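Local coordinates for Ceg4 (PDB 6AOK), which dephosphorylates phosphotyrosine as a secreted Legionella effector of the HAD-like phosphatase type and attenuates eukaryotic MAPK signalling, at residues A[149-152]-A[153-156]; A[166-169]-A[170-173]; A[201-204]-A[205-208]. All blocks are in the same frame, centred on the assembly; numbering follows the deposited sequence. Where two conformers were deposited one is given.

Contact 1. Residues A[149-152]-A[153-156]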
loop_
_atom_site.group_PDB
_atom_site.type_symbol
_atom_site.label_atom_id
_atom_site.label_comp_id
_atom_site.label_asym_id
_atom_site.label_seq_id
_atom_site.Cartn_x
_atom_site.Cartn_y
_atom_site.Cartn_z
ATOM N N ASN A 149 -9.231 -6.453 11.418
ATOM C CA ASN A 149 -10.451 -6.723 12.154
ATOM C C ASN A 149 -11.127 -5.422 12.561
ATOM O O ASN A 149 -12.350 -5.271 12.430
ATOM C CB ASN A 149 -10.138 -7.562 13.389
ATOM C CG ASN A 149 -11.402 -7.923 14.170
ATOM O OD1 ASN A 149 -12.213 -8.710 13.691
ATOM N ND2 ASN A 149 -11.574 -7.350 15.373
ATOM N N SER A 150 -10.347 -4.481 13.083
ATOM C CA SER A 150 -10.915 -3.205 13.512
ATOM C C SER A 150 -11.414 -2.389 12.317
ATOM O O SER A 150 -12.482 -1.773 12.365
ATOM C CB SER A 150 -9.861 -2.418 14.296
ATOM O OG SER A 150 -9.663 -2.970 15.582
ATOM N N ARG A 151 -10.651 -2.363 11.240
ATOM C CA ARG A 151 -11.062 -1.608 10.060
ATOM C C ARG A 151 -12.351 -2.168 9.445
ATOM O O ARG A 151 -13.263 -1.406 9.083
ATOM C CB ARG A 151 -9.920 -1.629 9.055
ATOM C CG ARG A 151 -10.243 -0.849 7.798
ATOM C CD ARG A 151 -10.390 0.636 8.137
ATOM N NE ARG A 151 -10.411 1.387 6.887
ATOM C CZ ARG A 151 -11.201 2.420 6.654
ATOM N NH1 ARG A 151 -12.081 2.788 7.571
ATOM N NH2 ARG A 151 -11.093 3.069 5.504
ATOM N N LEU A 152 -12.478 -3.491 9.353
ATOM C CA LEU A 152 -13.702 -4.057 8.762
ATOM C C LEU A 152 -14.916 -3.903 9.681
ATOM O O LEU A 152 -16.064 -4.035 9.226
ATOM C CB LEU A 152 -13.491 -5.531 8.420
ATOM C CG LEU A 152 -12.734 -5.863 7.134
ATOM C CD1 LEU A 152 -12.551 -7.399 7.011
ATOM C CD2 LEU A 152 -13.510 -5.316 5.931
ATOM N N ASN A 153 -14.688 -3.650 10.965
ATOM C CA ASN A 153 -15.774 -3.322 11.872
ATOM C C ASN A 153 -16.309 -1.918 11.626
ATOM O O ASN A 153 -17.424 -1.635 12.052
ATOM C CB ASN A 153 -15.297 -3.432 13.343
ATOM C CG ASN A 153 -16.453 -3.344 14.358
ATOM O OD1 ASN A 153 -17.464 -4.053 14.241
ATOM N ND2 ASN A 153 -16.316 -2.440 15.335
ATOM N N HIS A 154 -15.521 -1.029 11.002
ATOM C CA HIS A 154 -15.961 0.353 10.802
ATOM C C HIS A 154 -17.219 0.376 9.952
ATOM O O HIS A 154 -17.395 -0.466 9.067
ATOM C CB HIS A 154 -14.895 1.201 10.128
ATOM C CG HIS A 154 -13.691 1.409 10.986
ATOM N ND1 HIS A 154 -12.464 1.774 10.472
ATOM C CD2 HIS A 154 -13.529 1.288 12.330
ATOM C CE1 HIS A 154 -11.585 1.841 11.469
ATOM N NE2 HIS A 154 -12.212 1.572 12.609
ATOM N N PRO A 155 -18.112 1.333 10.204
ATOM C CA PRO A 155 -19.428 1.275 9.544
ATOM C C PRO A 155 -19.344 1.608 8.060
ATOM O O PRO A 155 -20.238 2.260 7.520
ATOM C CB PRO A 155 -20.266 2.300 10.325
ATOM C CG PRO A 155 -19.261 3.283 10.859
ATOM C CD PRO A 155 -17.999 2.469 11.147
ATOM N N THR A 156 -18.298 1.147 7.385
ATOM C CA THR A 156 -18.262 1.281 5.941
ATOM C C THR A 156 -19.228 0.275 5.307
ATOM O O THR A 156 -19.746 -0.635 5.969
ATOM C CB THR A 156 -16.844 1.076 5.412
ATOM O OG1 THR A 156 -16.497 -0.310 5.518
ATOM C CG2 THR A 156 -15.839 1.935 6.198
HETATM O O HOH W 1 -13.567 -0.908 15.068
HETATM O O HOH W 2 -16.379 -2.505 6.535
#
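Arg151 and His154 meet side chain to side chain at the end of helix 144-153. Arg151 NH1 donates to His154 ND1 at 3.1 Å, with an N-H...ND1 angle of 163°. NH1 lies close to the imidazole plane, at the ring edge, and ND1 lies close to the guanidinium plane. The two planes are still turned 61° against each other. ND1 accepts here, which suggests that it is unprotonated. Arg151 starts with CG anti to its own N and then bends at chi2, which carries the guanidinium across to the His154 ring. In His154, CG lies beside the backbone N (chi1 -67°), and the imidazole folds back over the last turn. One ring face rests on the backbone: Ser150 O and Arg151 CA both lie over it, with CA 3.9 Å from the ring centroid in a CH-pi contact.

This is the C-terminal end of a helix on one side of the parallel sheet of the HAD-like fold. Its backbone closes with Asn153 N to Asn149 O at 3.2 Å and His154 N to Arg151 O at 3.0 Å. The guanidinium has a second partner, since Arg151 NE donates to Asn109 OD1. Leu152 turns to the sheet and touches Ile14 and Phe16. On the outer side, a water donates to Ser150 O at 3.0 Å and accepts from Asn153 ND2 at 3.2 Å.

Contact 2. Residues A[166-169]-A[170-173]; sequences DDSP and TDYA. With MG (magnesium ion), chain B.
Ser168 holds OG anti to its backbone N (chi1 154°), and Asp171 holds CG beside its own N (chi1 -68°). These torsions bring hydroxyl and carboxylate together at the N-cap of helix 169-180, in the loop that follows strand 161-165 of the HAD-like fold. Asp171 N donates to Ser168 OG at 3.2 Å, nearly straight at 168°. The capping hydroxyl in turn donates to Asp171 OD2 at 3.0 Å, meeting it from above the carboxylate plane. This is an N-cap, not a full capping box, because Ser168 N is bonded to Asp166 instead. Asp171 OD2 also has a salt bridge to Lys113. The first helical bond runs from Tyr172 N to Ser168 O at 2.9 Å.

Before the cap, Asp166 makes an Asx turn: its OD1 accepts from Ser168 N at 2.9 Å. Its OD2 packs on Asp171 CB and forms a salt bridge with Lys144. Magnesium is bound by Asp167 OD1, Asp18 OD2, Asp20 O and three waters. Asp166 stays in the second shell, where a metal-bound water donates to its OD1 at 2.7 Å. The direct bond from Asp167 OD1 to the magnesium ion measures 2.1 Å.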
loop_
_atom_site.group_PDB
_atom_site.type_symbol
_atom_site.label_atom_id
_atom_site.label_comp_id
_atom_site.label_asym_id
_atom_site.label_seq_id
_atom_site.Cartn_x
_atom_site.Cartn_y
_atom_site.Cartn_z
ATOM N N ASP A 166 -0.068 -9.970 0.477
ATOM C CA ASP A 166 1.050 -9.884 1.430
ATOM C C ASP A 166 2.130 -10.881 1.033
ATOM O O ASP A 166 1.829 -12.024 0.669
ATOM C CB ASP A 166 0.581 -10.146 2.877
ATOM C CG ASP A 166 1.473 -9.494 3.920
ATOM O OD1 ASP A 166 2.710 -9.654 3.819
ATOM O OD2 ASP A 166 0.942 -8.831 4.873
ATOM N N ASP A 167 3.393 -10.451 1.107
ATOM C CA ASP A 167 4.448 -11.415 0.837
ATOM C C ASP A 167 4.821 -12.260 2.050
ATOM O O ASP A 167 5.531 -13.248 1.882
ATOM C CB ASP A 167 5.729 -10.723 0.281
ATOM C CG ASP A 167 6.366 -9.741 1.291
ATOM O OD1 ASP A 167 5.662 -8.827 1.794
ATOM O OD2 ASP A 167 7.571 -9.877 1.631
ATOM N N SER A 168 4.396 -11.897 3.240
ATOM C CA SER A 168 4.693 -12.689 4.416
ATOM C C SER A 168 3.566 -13.688 4.672
ATOM O O SER A 168 2.441 -13.269 4.922
ATOM C CB SER A 168 4.854 -11.768 5.628
ATOM O OG SER A 168 4.562 -12.471 6.823
ATOM N N PRO A 169 3.821 -14.989 4.684
ATOM C CA PRO A 169 2.708 -15.944 4.946
ATOM C C PRO A 169 1.993 -15.737 6.279
ATOM O O PRO A 169 0.762 -15.862 6.352
ATOM C CB PRO A 169 3.416 -17.305 4.909
ATOM C CG PRO A 169 4.614 -17.077 4.066
ATOM C CD PRO A 169 5.076 -15.658 4.339
ATOM N N THR A 170 2.741 -15.460 7.357
ATOM C CA THR A 170 2.113 -15.254 8.665
ATOM C C THR A 170 1.181 -14.051 8.648
ATOM O O THR A 170 0.048 -14.086 9.182
ATOM C CB THR A 170 3.204 -15.068 9.740
ATOM O OG1 THR A 170 3.978 -16.262 9.840
ATOM C CG2 THR A 170 2.588 -14.807 11.086
ATOM N N ASP A 171 1.642 -12.951 8.074
ATOM C CA ASP A 171 0.822 -11.743 8.060
ATOM C C ASP A 171 -0.364 -11.890 7.107
ATOM O O ASP A 171 -1.490 -11.474 7.434
ATOM C CB ASP A 171 1.680 -10.532 7.706
ATOM C CG ASP A 171 2.690 -10.187 8.823
ATOM O OD1 ASP A 171 2.276 -9.991 9.973
ATOM O OD2 ASP A 171 3.898 -10.105 8.541
ATOM N N TYR A 172 -0.151 -12.540 5.956
ATOM C CA TYR A 172 -1.265 -12.865 5.067
ATOM C C TYR A 172 -2.352 -13.637 5.814
ATOM O O TYR A 172 -3.549 -13.282 5.776
ATOM C CB TYR A 172 -0.747 -13.703 3.884
ATOM C CG TYR A 172 -1.871 -14.137 2.960
ATOM C CD1 TYR A 172 -2.278 -13.332 1.906
ATOM C CD2 TYR A 172 -2.535 -15.324 3.164
ATOM C CE1 TYR A 172 -3.300 -13.722 1.080
ATOM C CE2 TYR A 172 -3.542 -15.732 2.333
ATOM C CZ TYR A 172 -3.909 -14.920 1.280
ATOM O OH TYR A 172 -4.949 -15.317 0.462
ATOM N N ALA A 173 -1.933 -14.648 6.557
ATOM C CA ALA A 173 -2.851 -15.562 7.222
ATOM C C ALA A 173 -3.692 -14.831 8.257
ATOM O O ALA A 173 -4.880 -15.128 8.405
ATOM C CB ALA A 173 -2.060 -16.710 7.870
HETATM MG MG MG B . 5.992 -7.274 3.166
HETATM O O HOH W 3 5.025 -8.534 4.546
HETATM O O HOH W 4 7.881 -8.184 3.425
HETATM O O HOH W 5 5.847 -15.240 7.734
HETATM O O HOH W 6 6.285 -6.096 4.813
#

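Contact 3. Residues A[201-204]-A[205-208]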
loop_
_atom_site.group_PDB
_atom_site.type_symbol
_atom_site.label_atom_id
_atom_site.label_comp_id
_atom_site.label_asym_id
_atom_site.label_seq_id
_atom_site.Cartn_x
_atom_site.Cartn_y
_atom_site.Cartn_z
ATOM N N TRP A 201 0.360 -7.047 -10.535
ATOM C CA TRP A 201 -0.417 -5.826 -10.375
ATOM C C TRP A 201 -1.206 -5.484 -11.629
ATOM O O TRP A 201 -2.294 -4.901 -11.536
ATOM C CB TRP A 201 0.518 -4.674 -10.006
ATOM C CG TRP A 201 1.035 -4.809 -8.603
ATOM C CD1 TRP A 201 2.306 -5.146 -8.232
ATOM C CD2 TRP A 201 0.296 -4.625 -7.380
ATOM N NE1 TRP A 201 2.402 -5.174 -6.871
ATOM C CE2 TRP A 201 1.186 -4.861 -6.322
ATOM C CE3 TRP A 201 -1.032 -4.257 -7.087
ATOM C CZ2 TRP A 201 0.811 -4.739 -4.975
ATOM C CZ3 TRP A 201 -1.415 -4.156 -5.734
ATOM C CH2 TRP A 201 -0.479 -4.393 -4.698
ATOM N N SER A 202 -0.693 -5.821 -12.822
ATOM C CA SER A 202 -1.472 -5.431 -13.992
ATOM C C SER A 202 -2.718 -6.304 -14.135
ATOM O O SER A 202 -3.758 -5.843 -14.655
ATOM C CB SER A 202 -0.624 -5.481 -15.256
ATOM O OG SER A 202 -0.280 -6.817 -15.541
ATOM N N GLN A 203 -2.648 -7.547 -13.662
ATOM C CA GLN A 203 -3.844 -8.382 -13.652
ATOM C C GLN A 203 -4.866 -7.884 -12.629
ATOM O O GLN A 203 -6.074 -7.898 -12.902
ATOM C CB GLN A 203 -3.476 -9.830 -13.359
ATOM C CG GLN A 203 -4.684 -10.765 -13.347
ATOM C CD GLN A 203 -5.349 -10.903 -14.735
ATOM O OE1 GLN A 203 -6.548 -10.624 -14.908
ATOM N NE2 GLN A 203 -4.562 -11.321 -15.722
ATOM N N TYR A 204 -4.405 -7.460 -11.442
ATOM C CA TYR A 204 -5.348 -6.985 -10.420
ATOM C C TYR A 204 -6.027 -5.709 -10.887
ATOM O O TYR A 204 -7.216 -5.523 -10.645
ATOM C CB TYR A 204 -4.670 -6.738 -9.067
ATOM C CG TYR A 204 -3.701 -7.831 -8.657
ATOM C CD1 TYR A 204 -3.903 -9.144 -9.028
ATOM C CD2 TYR A 204 -2.581 -7.532 -7.920
ATOM C CE1 TYR A 204 -2.983 -10.132 -8.689
ATOM C CE2 TYR A 204 -1.683 -8.509 -7.558
ATOM C CZ TYR A 204 -1.861 -9.782 -7.950
ATOM O OH TYR A 204 -0.927 -10.742 -7.611
ATOM N N LEU A 205 -5.289 -4.847 -11.594
ATOM C CA LEU A 205 -5.874 -3.660 -12.236
ATOM C C LEU A 205 -6.981 -4.024 -13.222
ATOM O O LEU A 205 -8.056 -3.405 -13.238
ATOM C CB LEU A 205 -4.779 -2.898 -12.975
ATOM C CG LEU A 205 -5.264 -1.713 -13.831
ATOM C CD1 LEU A 205 -5.882 -0.763 -12.874
ATOM C CD2 LEU A 205 -4.110 -1.059 -14.547
ATOM N N GLU A 206 -6.704 -4.980 -14.120
ATOM C CA GLU A 206 -7.718 -5.412 -15.071
ATOM C C GLU A 206 -8.927 -5.992 -14.349
ATOM O O GLU A 206 -10.074 -5.690 -14.696
ATOM C CB GLU A 206 -7.117 -6.443 -16.025
ATOM C CG GLU A 206 -8.156 -7.395 -16.610
ATOM C CD GLU A 206 -7.642 -8.324 -17.733
ATOM O OE1 GLU A 206 -7.978 -9.530 -17.689
ATOM O OE2 GLU A 206 -6.920 -7.854 -18.645
ATOM N N ASP A 207 -8.693 -6.808 -13.315
ATOM C CA ASP A 207 -9.810 -7.403 -12.601
ATOM C C ASP A 207 -10.620 -6.354 -11.854
ATOM O O ASP A 207 -11.846 -6.460 -11.800
ATOM C CB ASP A 207 -9.312 -8.475 -11.636
ATOM C CG ASP A 207 -8.727 -9.670 -12.373
ATOM O OD1 ASP A 207 -8.924 -9.764 -13.613
ATOM O OD2 ASP A 207 -8.062 -10.507 -11.712
ATOM N N VAL A 208 -9.980 -5.298 -11.339
ATOM C CA VAL A 208 -10.765 -4.262 -10.679
ATOM C C VAL A 208 -11.514 -3.415 -11.694
ATOM O O VAL A 208 -12.694 -3.122 -11.499
ATOM C CB VAL A 208 -9.876 -3.427 -9.744
ATOM C CG1 VAL A 208 -10.638 -2.222 -9.222
ATOM C CG2 VAL A 208 -9.531 -4.235 -8.608
#
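Leu205 and Trp201 are joined by the first of four successive backbone bonds in helix 201-211, with Leu205 N to Trp201 O at 3.0 Å. The last of them, Val208 N to Tyr204 O, measures 2.9 Å. Trp201, Tyr204 and Val208 make the buried side. Val208 CG2 lies beside its own N and comes within 3.3 Å of Tyr204 O. The Tyr204 ring turns its edge to one face of the Trp201 indole, where Tyr204 CE2 stands 4.3 Å above the plane near the rim. Both polar ends are held: Tyr204 OH bonds to Glu200 N, and Trp201 NE1 donates to Thr22 O.

The other side is looser. Ser202 and Glu206 are exposed, and Glu206 is extended beyond CG. Asp207 is partly exposed at the border, with its CG 3.2 Å from Gln203 O. The Gln203 chain bends toward it.

The helix is amphipathic and packs on the parallel sheet of the HAD-like alpha/beta fold. Tyr204 and Trp201 touch Leu165 of strand 161-165, while Val208 and Asp207 touch Tyr163. Trp201 also meets the rings of Phe96 and Phe97 on helix 91-100, and Leu205 reaches Glu99 of that helix.

In the fold
The modelled chain is the N-terminal, HAD-like phosphatase part of a longer protein that also has a transmembrane helix. The contacts come in series along this parallel alpha/beta domain: contact 1, contact 2, then contact 3. Contact 1 ends helix 144-153, and the chain runs through strand 161-165 into contact 2, which starts helix 169-180. Strand 189-192 leads on toward helix 201-211 and contact 3. Centres of contacts 1 and 2, and of 2 and 3, are about 20 Å apart; those of 1 and 3, about 25 Å. None touch. Contact 2 supplies Asp167 to the magnesium site. Contact 1 lies away from it at the surface; the side chain of Trp201 is about 10 Å from the metal.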